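Local coordinates for hypothetical protein lpg0944 (Legionella pneumophila subsp. pneumophila str. Philadelphia 1, PDB 4RXI), which is of unknown biochemical function but is probably connected with effector and metaeffector activity in this intracellular pathogen, the chain being the C-terminal, all-helical domain of the protein, at residues A[114-119]-A[134-139]. Residues are numbered along the deposited sequence; the frame is centred on the assembly and turned at random.
Sequences LVDRLD and TLKEQI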
loop_
_atom_site.group_PDB
_atom_site.type_symbol
_atom_site.label_atom_id
_atom_site.label_comp_id
_atom_site.label_asym_id
_atom_site.label_seq_id
_atom_site.Cartn_x
_atom_site.Cartn_y
_atom_site.Cartn_z
ATOM N N LEU A 114 -6.035 -8.218 0.140
ATOM C CA LEU A 114 -5.277 -7.151 -0.530
ATOM C C LEU A 114 -4.173 -6.575 0.365
ATOM O O LEU A 114 -3.027 -6.371 -0.082
ATOM C CB LEU A 114 -6.225 -6.028 -0.990
ATOM C CG LEU A 114 -5.596 -4.837 -1.725
ATOM C CD1 LEU A 114 -4.599 -5.287 -2.813
ATOM C CD2 LEU A 114 -6.711 -3.972 -2.344
ATOM N N VAL A 115 -4.483 -6.283 1.623
ATOM C CA VAL A 115 -3.447 -5.682 2.443
ATOM C C VAL A 115 -2.414 -6.738 2.840
ATOM O O VAL A 115 -1.268 -6.397 3.110
ATOM C CB VAL A 115 -4.004 -4.976 3.699
ATOM C CG1 VAL A 115 -4.971 -3.863 3.293
ATOM C CG2 VAL A 115 -4.670 -5.951 4.621
ATOM N N ASP A 116 -2.790 -8.021 2.842
ATOM C CA ASP A 116 -1.780 -9.075 3.042
ATOM C C ASP A 116 -0.794 -9.117 1.879
ATOM O O ASP A 116 0.401 -9.314 2.091
ATOM C CB ASP A 116 -2.424 -10.459 3.196
ATOM C CG ASP A 116 -2.882 -10.742 4.618
ATOM O OD1 ASP A 116 -2.379 -10.086 5.552
ATOM O OD2 ASP A 116 -3.746 -11.629 4.800
ATOM N N ARG A 117 -1.307 -8.994 0.654
ATOM C CA ARG A 117 -0.445 -8.888 -0.522
ATOM C C ARG A 117 0.531 -7.724 -0.352
ATOM O O ARG A 117 1.745 -7.878 -0.532
ATOM C CB ARG A 117 -1.291 -8.700 -1.797
ATOM C CG ARG A 117 -0.476 -8.425 -3.069
ATOM C CD ARG A 117 0.132 -9.724 -3.694
ATOM N NE ARG A 117 0.683 -9.440 -5.022
ATOM C CZ ARG A 117 1.953 -9.125 -5.287
ATOM N NH1 ARG A 117 2.888 -9.088 -4.333
ATOM N NH2 ARG A 117 2.300 -8.856 -6.536
ATOM N N LEU A 118 -0.009 -6.556 0.005
ATOM C CA LEU A 118 0.810 -5.362 0.210
ATOM C C LEU A 118 1.835 -5.574 1.320
ATOM O O LEU A 118 3.003 -5.212 1.177
ATOM C CB LEU A 118 -0.074 -4.158 0.533
ATOM C CG LEU A 118 -0.921 -3.700 -0.651
ATOM C CD1 LEU A 118 -1.998 -2.721 -0.192
ATOM C CD2 LEU A 118 -0.003 -3.062 -1.683
ATOM N N ASP A 119 1.392 -6.172 2.420
ATOM C CA ASP A 119 2.270 -6.457 3.560
ATOM C C ASP A 119 3.545 -7.187 3.119
ATOM O O ASP A 119 4.667 -6.823 3.474
ATOM C CB ASP A 119 1.526 -7.319 4.578
ATOM C CG ASP A 119 1.701 -6.844 5.992
ATOM O OD1 ASP A 119 2.645 -6.070 6.240
ATOM O OD2 ASP A 119 0.909 -7.268 6.863
ATOM N N THR A 134 0.783 -6.795 11.724
ATOM C CA THR A 134 0.463 -6.819 10.303
ATOM C C THR A 134 -0.327 -5.585 9.910
ATOM O O THR A 134 -0.900 -4.892 10.760
ATOM C CB THR A 134 -0.342 -8.076 9.912
ATOM O OG1 THR A 134 -1.636 -8.022 10.522
ATOM C CG2 THR A 134 0.384 -9.343 10.365
ATOM N N LEU A 135 -0.357 -5.315 8.613
ATOM C CA LEU A 135 -1.148 -4.223 8.072
ATOM C C LEU A 135 -2.640 -4.368 8.386
ATOM O O LEU A 135 -3.308 -3.371 8.661
ATOM C CB LEU A 135 -0.929 -4.148 6.572
ATOM C CG LEU A 135 -0.618 -2.801 5.945
ATOM C CD1 LEU A 135 0.249 -1.932 6.848
ATOM C CD2 LEU A 135 0.065 -3.059 4.619
ATOM N N LYS A 136 -3.154 -5.603 8.330
ATOM C CA LYS A 136 -4.538 -5.923 8.726
ATOM C C LYS A 136 -4.902 -5.336 10.074
ATOM O O LYS A 136 -5.968 -4.763 10.256
ATOM C CB LYS A 136 -4.756 -7.436 8.846
ATOM C CG LYS A 136 -4.672 -8.266 7.597
ATOM C CD LYS A 136 -5.245 -9.645 7.918
ATOM C CE LYS A 136 -4.201 -10.760 7.934
ATOM N NZ LYS A 136 -3.219 -10.643 9.048
ATOM N N GLU A 137 -4.012 -5.544 11.038
ATOM C CA GLU A 137 -4.280 -5.162 12.414
ATOM C C GLU A 137 -4.197 -3.649 12.580
ATOM O O GLU A 137 -4.920 -3.071 13.391
ATOM C CB GLU A 137 -3.308 -5.873 13.365
ATOM C CG GLU A 137 -3.716 -7.321 13.663
ATOM C CD GLU A 137 -2.554 -8.307 13.640
ATOM O OE1 GLU A 137 -1.526 -8.046 14.301
ATOM O OE2 GLU A 137 -2.671 -9.352 12.960
ATOM N N GLN A 138 -3.337 -3.011 11.788
ATOM C CA GLN A 138 -3.074 -1.578 11.925
ATOM C C GLN A 138 -4.156 -0.717 11.281
ATOM O O GLN A 138 -4.325 0.453 11.624
ATOM C CB GLN A 138 -1.714 -1.235 11.321
ATOM C CG GLN A 138 -0.536 -1.838 12.071
ATOM C CD GLN A 138 0.809 -1.410 11.491
ATOM O OE1 GLN A 138 1.067 -0.219 11.289
ATOM N NE2 GLN A 138 1.671 -2.384 11.221
ATOM N N ILE A 139 -4.899 -1.289 10.345
ATOM C CA ILE A 139 -5.894 -0.507 9.637
ATOM C C ILE A 139 -7.266 -0.735 10.256
ATOM O O ILE A 139 -7.741 -1.866 10.342
ATOM C CB ILE A 139 -5.887 -0.844 8.142
ATOM C CG1 ILE A 139 -4.567 -0.359 7.523
ATOM C CG2 ILE A 139 -7.060 -0.181 7.438
ATOM C CD1 ILE A 139 -4.460 -0.614 6.036
HETATM O O HOH W 1 -1.681 -7.543 6.569
#
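Asp119 reaches from the last turn of helix 111-119 to the first turn of helix 135-138, where its OD2 accepts the backbone N-H of Leu135 at 2.9 Å. The bond is nearly straight (167° at the hydrogen), but the nitrogen stands above the carboxylate plane, 43° out of it. The same OD2 takes a hydrogen from a water at 2.6 Å. That water also donates to Asp116 OD1 and accepts from Lys136 N, so two successive amides of the first helical turn are met, one directly and one through water. Beside the water, Lys136 curls at its third and fourth torsions and lays CE against the Asp116 carboxylate, 3.1 Å from OD1; the salt bridge from NZ to Asp116 OD1 is long at 3.6 Å. Alongside these polar groups, Val115 CG2 packs on Lys136 CG at 3.8 Å, and Leu135 CD2 lies 4.2 Å from Leu118 CB. Val115 CG1 meets Ile139 CD1 at 4.3 Å. The contact thus docks the short helix 135-138 on helix 111-119 of the all-helical DUF5617 domain, with carboxylates facing the N-terminus of helix 135-138, whose partial positive charge probably favours them. Thr134 is the N-cap: its OG1 accepts a weak capping bond from Glu137 N. Lys136 NZ also bonds weakly to that hydroxyl. Farther out, Arg35 holds the other Asp119 oxygen, OD1, in a salt bridge and probably helps to fix the carboxylate's rotation, while Trp34 and Phe38 of helix 27-42 pack on Leu118 and Met42 touches Ile139.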